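Local coordinates for putative phage capsid protein (Corynebacterium diphtheriae NCTC 13129, PDB 2R9I) that is of unknown function but probably forms part of a phage capsid protein, of which this is the N-terminal domain, an antiparallel helical hairpin, at residues Asn15-Asp18 and Ser19-Ala23; Glu55-Ala58 and Ala59-Val63; Asp29-Pro33 and Ala34-Gln38. One frame throughout, in Å; residues are numbered along the deposited sequence.

Contact 1. Residues Asn15-Asp18 and Ser19-Ala23; sequences NLMD and SAKRA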
loop_
_atom_site.group_PDB
_atom_site.type_symbol
_atom_site.label_atom_id
_atom_site.label_comp_id
_atom_site.label_asym_id
_atom_site.label_seq_id
_atom_site.Cartn_x
_atom_site.Cartn_y
_atom_site.Cartn_z
ATOM N N ASN A 15 -6.328 -2.966 -3.177
ATOM C CA ASN A 15 -6.687 -4.217 -2.442
ATOM C C ASN A 15 -6.155 -4.287 -1.012
ATOM O O ASN A 15 -6.846 -4.704 -0.095
ATOM C CB ASN A 15 -6.252 -5.467 -3.213
ATOM C CG ASN A 15 -7.021 -5.645 -4.507
ATOM O OD1 ASN A 15 -8.196 -5.326 -4.574
ATOM N ND2 ASN A 15 -6.370 -6.157 -5.531
ATOM N N LEU A 16 -4.961 -3.799 -0.820
ATOM C CA LEU A 16 -4.393 -3.753 0.477
ATOM C C LEU A 16 -5.119 -2.769 1.341
ATOM O O LEU A 16 -5.274 -2.980 2.501
ATOM C CB LEU A 16 -2.939 -3.363 0.363
ATOM C CG LEU A 16 -1.900 -4.464 0.410
ATOM C CD1 LEU A 16 -2.488 -5.776 0.093
ATOM C CD2 LEU A 16 -0.812 -4.154 -0.515
HETATM N N MSE A 17 -5.554 -1.673 0.772
HETATM C CA MSE A 17 -6.216 -0.653 1.536
HETATM C C MSE A 17 -7.569 -1.153 1.892
HETATM O O MSE A 17 -8.040 -0.973 2.973
HETATM C CB MSE A 17 -6.370 0.569 0.674
HETATM C CG MSE A 17 -5.417 1.623 1.012
HETATM SE SE MSE A 17 -6.059 2.325 2.589
HETATM C CE MSE A 17 -4.637 3.435 3.102
ATOM N N ASP A 18 -8.202 -1.772 0.933
ATOM C CA ASP A 18 -9.522 -2.407 1.137
ATOM C C ASP A 18 -9.428 -3.422 2.275
ATOM O O ASP A 18 -10.249 -3.390 3.215
ATOM C CB ASP A 18 -9.999 -3.069 -0.185
ATOM C CG ASP A 18 -11.492 -3.506 -0.161
ATOM O OD1 ASP A 18 -12.370 -2.719 -0.587
ATOM O OD2 ASP A 18 -11.805 -4.645 0.239
ATOM N N SER A 19 -8.407 -4.293 2.248
ATOM C CA SER A 19 -8.342 -5.337 3.265
ATOM C C SER A 19 -7.938 -4.849 4.657
ATOM O O SER A 19 -8.358 -5.454 5.673
ATOM C CB SER A 19 -7.545 -6.555 2.808
ATOM O OG SER A 19 -6.216 -6.238 2.660
ATOM N N ALA A 20 -7.158 -3.767 4.704
ATOM C CA ALA A 20 -6.843 -3.076 5.963
ATOM C C ALA A 20 -8.115 -2.491 6.566
ATOM O O ALA A 20 -8.272 -2.439 7.796
ATOM C CB ALA A 20 -5.844 -1.977 5.735
ATOM N N LYS A 21 -9.028 -2.041 5.711
ATOM C CA LYS A 21 -10.294 -1.532 6.209
ATOM C C LYS A 21 -11.262 -2.617 6.687
ATOM O O LYS A 21 -11.859 -2.455 7.745
ATOM C CB LYS A 21 -10.940 -0.629 5.181
ATOM C CG LYS A 21 -10.155 0.633 4.974
ATOM C CD LYS A 21 -10.852 1.487 3.960
ATOM C CE LYS A 21 -10.077 2.750 3.725
ATOM N NZ LYS A 21 -10.793 3.557 2.709
ATOM N N ARG A 22 -11.423 -3.715 5.938
ATOM C CA ARG A 22 -12.256 -4.831 6.413
ATOM C C ARG A 22 -11.654 -5.292 7.717
ATOM O O ARG A 22 -12.376 -5.581 8.661
ATOM C CB ARG A 22 -12.390 -5.981 5.397
ATOM C CG ARG A 22 -13.212 -5.584 4.108
ATOM C CD ARG A 22 -13.392 -6.679 2.988
ATOM N NE ARG A 22 -14.163 -6.126 1.853
ATOM C CZ ARG A 22 -14.448 -6.751 0.694
ATOM N NH1 ARG A 22 -14.057 -8.011 0.450
ATOM N NH2 ARG A 22 -15.148 -6.114 -0.248
ATOM N N ALA A 23 -10.333 -5.279 7.815
ATOM C CA ALA A 23 -9.705 -5.728 9.043
ATOM C C ALA A 23 -9.993 -4.824 10.232
ATOM O O ALA A 23 -10.259 -5.342 11.324
ATOM C CB ALA A 23 -8.211 -5.953 8.868
#

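Contact 2. Residues Glu55-Ala58 and Ala59-Val63; sequences EAIA and ARRGV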
loop_
_atom_site.group_PDB
_atom_site.type_symbol
_atom_site.label_atom_id
_atom_site.label_comp_id
_atom_site.label_asym_id
_atom_site.label_seq_id
_atom_site.Cartn_x
_atom_site.Cartn_y
_atom_site.Cartn_z
ATOM N N GLU A 55 5.636 3.213 -2.227
ATOM C CA GLU A 55 6.990 3.482 -2.703
ATOM C C GLU A 55 7.242 2.857 -4.067
ATOM O O GLU A 55 7.837 3.502 -4.933
ATOM C CB GLU A 55 8.035 2.989 -1.723
ATOM C CG GLU A 55 8.023 3.764 -0.421
ATOM C CD GLU A 55 8.904 3.101 0.659
ATOM O OE1 GLU A 55 9.010 1.829 0.704
ATOM O OE2 GLU A 55 9.501 3.859 1.467
ATOM N N ALA A 56 6.788 1.613 -4.267
ATOM C CA ALA A 56 6.954 0.962 -5.563
ATOM C C ALA A 56 6.278 1.800 -6.669
ATOM O O ALA A 56 6.817 1.965 -7.768
ATOM C CB ALA A 56 6.401 -0.432 -5.518
ATOM N N ILE A 57 5.109 2.355 -6.354
ATOM C CA ILE A 57 4.348 3.161 -7.302
ATOM C C ILE A 57 5.078 4.463 -7.621
ATOM O O ILE A 57 5.148 4.878 -8.786
ATOM C CB ILE A 57 2.941 3.435 -6.759
ATOM C CG1 ILE A 57 2.109 2.156 -6.832
ATOM C CG2 ILE A 57 2.248 4.553 -7.516
ATOM C CD1 ILE A 57 0.824 2.251 -6.103
ATOM N N ALA A 58 5.612 5.104 -6.588
ATOM C CA ALA A 58 6.370 6.341 -6.730
ATOM C C ALA A 58 7.627 6.090 -7.574
ATOM O O ALA A 58 7.915 6.847 -8.499
ATOM C CB ALA A 58 6.725 6.911 -5.353
ATOM N N ALA A 59 8.342 5.008 -7.276
ATOM C CA ALA A 59 9.494 4.599 -8.055
ATOM C C ALA A 59 9.125 4.382 -9.519
ATOM O O ALA A 59 9.808 4.900 -10.397
ATOM C CB ALA A 59 10.131 3.354 -7.476
ATOM N N ARG A 60 8.050 3.646 -9.801
ATOM C CA ARG A 60 7.678 3.408 -11.203
ATOM C C ARG A 60 7.293 4.684 -11.908
ATOM O O ARG A 60 7.683 4.868 -13.049
ATOM C CB ARG A 60 6.564 2.361 -11.369
ATOM C CG ARG A 60 7.002 0.972 -10.997
ATOM C CD ARG A 60 5.894 -0.067 -11.171
ATOM N NE ARG A 60 6.363 -1.374 -10.709
ATOM C CZ ARG A 60 7.098 -2.216 -11.443
ATOM N NH1 ARG A 60 7.492 -3.373 -10.924
ATOM N NH2 ARG A 60 7.444 -1.912 -12.691
ATOM N N ARG A 61 6.525 5.558 -11.256
ATOM C CA ARG A 61 6.095 6.798 -11.904
ATOM C C ARG A 61 7.283 7.712 -12.132
ATOM O O ARG A 61 7.487 8.211 -13.242
ATOM C CB ARG A 61 5.038 7.519 -11.092
ATOM C CG ARG A 61 3.640 7.209 -11.534
ATOM C CD ARG A 61 2.665 7.632 -10.448
ATOM N NE ARG A 61 1.284 7.239 -10.744
ATOM C CZ ARG A 61 0.307 7.211 -9.840
ATOM N NH1 ARG A 61 0.557 7.534 -8.572
ATOM N NH2 ARG A 61 -0.921 6.846 -10.196
ATOM N N GLY A 62 8.070 7.893 -11.078
ATOM C CA GLY A 62 9.266 8.712 -11.128
ATOM C C GLY A 62 10.269 8.308 -12.201
ATOM O O GLY A 62 10.780 9.174 -12.922
ATOM N N VAL A 63 10.555 7.011 -12.321
ATOM C CA VAL A 63 11.561 6.565 -13.274
ATOM C C VAL A 63 11.203 6.938 -14.694
ATOM O O VAL A 63 12.079 7.350 -15.452
ATOM C CB VAL A 63 11.842 5.069 -13.199
ATOM C CG1 VAL A 63 12.245 4.527 -14.569
ATOM C CG2 VAL A 63 12.930 4.798 -12.182
#

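Contact 3. Residues Asp29-Pro33 and Ala34-Gln38; sequences DDMDP and ADAAQ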
loop_
_atom_site.group_PDB
_atom_site.type_symbol
_atom_site.label_atom_id
_atom_site.label_comp_id
_atom_site.label_asym_id
_atom_site.label_seq_id
_atom_site.Cartn_x
_atom_site.Cartn_y
_atom_site.Cartn_z
ATOM N N ASP A 29 -15.763 -3.127 19.548
ATOM C CA ASP A 29 -15.409 -3.076 20.962
ATOM C C ASP A 29 -16.199 -4.105 21.766
ATOM O O ASP A 29 -16.198 -4.078 22.996
ATOM C CB ASP A 29 -15.647 -1.674 21.524
ATOM C CG ASP A 29 -17.070 -1.194 21.311
ATOM O OD1 ASP A 29 -17.882 -1.967 20.761
ATOM O OD2 ASP A 29 -17.375 -0.046 21.695
ATOM N N ASP A 30 -16.873 -5.007 21.061
ATOM C CA ASP A 30 -17.449 -6.192 21.687
ATOM C C ASP A 30 -16.602 -7.429 21.410
ATOM O O ASP A 30 -17.022 -8.554 21.681
ATOM C CB ASP A 30 -18.881 -6.415 21.195
ATOM C CG ASP A 30 -18.934 -6.940 19.773
ATOM O OD1 ASP A 30 -19.768 -7.827 19.497
ATOM O OD2 ASP A 30 -18.141 -6.464 18.932
HETATM N N MSE A 31 -15.408 -7.213 20.868
HETATM C CA MSE A 31 -14.452 -8.295 20.663
HETATM C C MSE A 31 -13.534 -8.456 21.871
HETATM O O MSE A 31 -13.301 -7.504 22.616
HETATM C CB MSE A 31 -13.622 -8.046 19.402
HETATM C CG MSE A 31 -12.549 -9.093 19.148
HETATM SE SE MSE A 31 -11.634 -8.833 17.446
HETATM C CE MSE A 31 -11.284 -6.919 17.579
ATOM N N ASP A 32 -13.016 -9.666 22.057
ATOM C CA ASP A 32 -12.143 -9.958 23.183
ATOM C C ASP A 32 -10.788 -9.237 23.071
ATOM O O ASP A 32 -10.157 -9.301 22.020
ATOM C CB ASP A 32 -11.923 -11.470 23.233
ATOM C CG ASP A 32 -11.286 -11.924 24.511
ATOM O OD1 ASP A 32 -12.031 -12.136 25.510
ATOM O OD2 ASP A 32 -10.039 -12.081 24.505
ATOM N N PRO A 33 -10.327 -8.567 24.156
ATOM C CA PRO A 33 -9.016 -7.902 24.227
ATOM C C PRO A 33 -7.851 -8.631 23.544
ATOM O O PRO A 33 -7.070 -7.994 22.850
ATOM C CB PRO A 33 -8.750 -7.802 25.737
ATOM C CG PRO A 33 -9.928 -8.470 26.414
ATOM C CD PRO A 33 -11.044 -8.394 25.427
ATOM N N ALA A 34 -7.729 -9.941 23.735
ATOM C CA ALA A 34 -6.622 -10.710 23.154
ATOM C C ALA A 34 -6.675 -10.696 21.633
ATOM O O ALA A 34 -5.688 -10.385 20.953
ATOM C CB ALA A 34 -6.634 -12.144 23.690
ATOM N N ASP A 35 -7.858 -11.000 21.108
ATOM C CA ASP A 35 -8.141 -10.968 19.677
ATOM C C ASP A 35 -8.035 -9.563 19.132
ATOM O O ASP A 35 -7.540 -9.350 18.018
ATOM C CB ASP A 35 -9.548 -11.497 19.442
ATOM C CG ASP A 35 -9.681 -12.973 19.810
ATOM O OD1 ASP A 35 -10.126 -13.339 20.953
ATOM O OD2 ASP A 35 -9.295 -13.764 18.918
ATOM N N ALA A 36 -8.504 -8.596 19.906
ATOM C CA ALA A 36 -8.441 -7.214 19.469
ATOM C C ALA A 36 -7.000 -6.782 19.312
ATOM O O ALA A 36 -6.672 -6.136 18.335
ATOM C CB ALA A 36 -9.181 -6.296 20.427
ATOM N N ALA A 37 -6.148 -7.143 20.276
ATOM C CA ALA A 37 -4.724 -6.836 20.195
ATOM C C ALA A 37 -4.075 -7.519 18.994
ATOM O O ALA A 37 -3.271 -6.896 18.314
ATOM C CB ALA A 37 -4.008 -7.196 21.470
ATOM N N GLN A 38 -4.429 -8.776 18.716
ATOM C CA GLN A 38 -3.871 -9.483 17.560
ATOM C C GLN A 38 -4.324 -8.804 16.311
ATOM O O GLN A 38 -3.503 -8.483 15.438
ATOM C CB GLN A 38 -4.325 -10.933 17.495
ATOM C CG GLN A 38 -3.692 -11.771 16.341
ATOM C CD GLN A 38 -2.161 -12.020 16.417
ATOM O OE1 GLN A 38 -1.644 -12.354 17.490
ATOM N NE2 GLN A 38 -1.451 -11.898 15.285
#

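Contact 1. Residues Asn15-Asp18 and Ser19-Ala23
D18 and R22 meet one turn apart on helix 6-26, the shorter arm of a two-helix hairpin, in a local contact between residues three and four positions apart. The backbone supplies the regular i to i+4 hydrogen bonds of an alpha helix: S19 N to N15 O (2.8 Å), A20 N to L16 O (3.0 Å), K21 N to M17 O and R22 N to D18 O. The N-H of K21 also makes a weak second bond to D18 O.

With chi1 at 67°, the S19 hydroxyl sits between the backbone N and the carbonyl carbon and turns back along the helix, where OG donates to N15 O at 3.2 Å. That carbonyl oxygen therefore takes two donors, S19 N and S19 OG, which arrive from opposite faces of its plane.

L16, A20 and A23 touch the partner helix: L16 meets I50 and T53, A20 meets I46 and A23 meets V43, falling numbers that mark the two arms as antiparallel. On another side the selenomethionine M17 passes obliquely by the extended chain of K21, with SE 4.2 Å from CE.

In the charged pair, D18 CG lies anti to its own backbone N (chi1 -168°), and R22 runs fully extended from CG to NE. The carboxylate and guanidinium planes stand 71° apart, and D18 OD2 sits over one face of the guanidinium, offset toward the rim, 3.2 Å from R22 NE, a salt bridge of charges alone with no N-H pointing at the oxygen.

Contact 2. Residues Glu55-Ala58 and Ala59-Val63
E55 O receives the N-H of A59 at 2.8 Å. Three more bonds of the same i to i+4 kind continue the series: R60 N to A56 O, R61 N to I57 O (2.9 Å) and G62 N to A58 O (2.8 Å). With the carbonyls of E55 to A58 each engaged one turn ahead, the backbone here is a regular alpha helix.

Both arginines leave the helix past the carbonyl four residues earlier. R60 is extended from CG to NE; its CG comes 3.4 Å from A56 O, and its CD also passes that oxygen. R61 passes I57 O less closely beyond its CB, which is 3.5 Å from that oxygen.

This turn belongs to helix 33-71, the long arm of the helical hairpin, at the level where it runs beside the first turns of helix 6-26. I57 is buried and leans on L10 of that helix, while R61 also touches L10; A56 and R60 touch L9.

Within the turn, the main side-chain meeting is between I57 and R61, which lie side by side and point the same way. The CG2 branch of I57, placed anti to the backbone N while CG1 stands beside it (chi1 -73°), does the touching. It sits as a methyl group over one flat face of the R61 guanidinium, nearer the NH1 side than the centre, 3.6 Å from NH1 and 4.0 Å from CZ.

Contact 3. Residues Asp29-Pro33 and Ala34-Gln38
D32 caps the start of helix 33-71, its carboxylate reaching forward to take the N-H of A34: OD2 accepts at 3.2 Å, and the donor stands above the carboxylate plane, 40° out of it. The torsion that brings this about puts CG anti to the backbone N (chi1 -168°), beside the carbonyl carbon. D32 is the N-cap residue, P33 opens the first turn without an N-H to offer, and the first regular bonds follow at A36 N to D32 O (2.8 Å) and A37 N to P33 O.

The selenomethionine M31 is extended through chi1 and chi2 and then bends at chi3 (47°). The bend carries CE over A36, 3.4 Å from CA and 3.6 Å from CB, while CG and SE lie against D35 CB. M31, just before the N-cap, thus packs on A36 five residues on, the arrangement of a hydrophobic staple.

D35 brings its carboxylate near that of D32, with D35 OD1 3.8 Å from D32 OD2 and the two planes steeply inclined. Two like charges this close would be expected to repel, yet both lie by the amino end of a helix, whose N-H groups probably offset part of that cost.

Overall arrangement
All three contacts are surface contacts made along the chain, yet they sample different levels of one hairpin. Contact 1 is on helix 6-26; contacts 2 and 3 share helix 33-71, their centres about 37 Å apart on opposite sides of the chain's centre. Contact 3, farthest out at the turn, has no buried residue, and its chemistry is acidic capping with a selenomethionine folded over the helix start. Contacts 1 and 2, mid-helix, each bury one residue, A20 and I57, against the partner arm. Both use a guanidinium face, but contact 1 sets a carboxylate oxygen over it and contact 2 a methyl group.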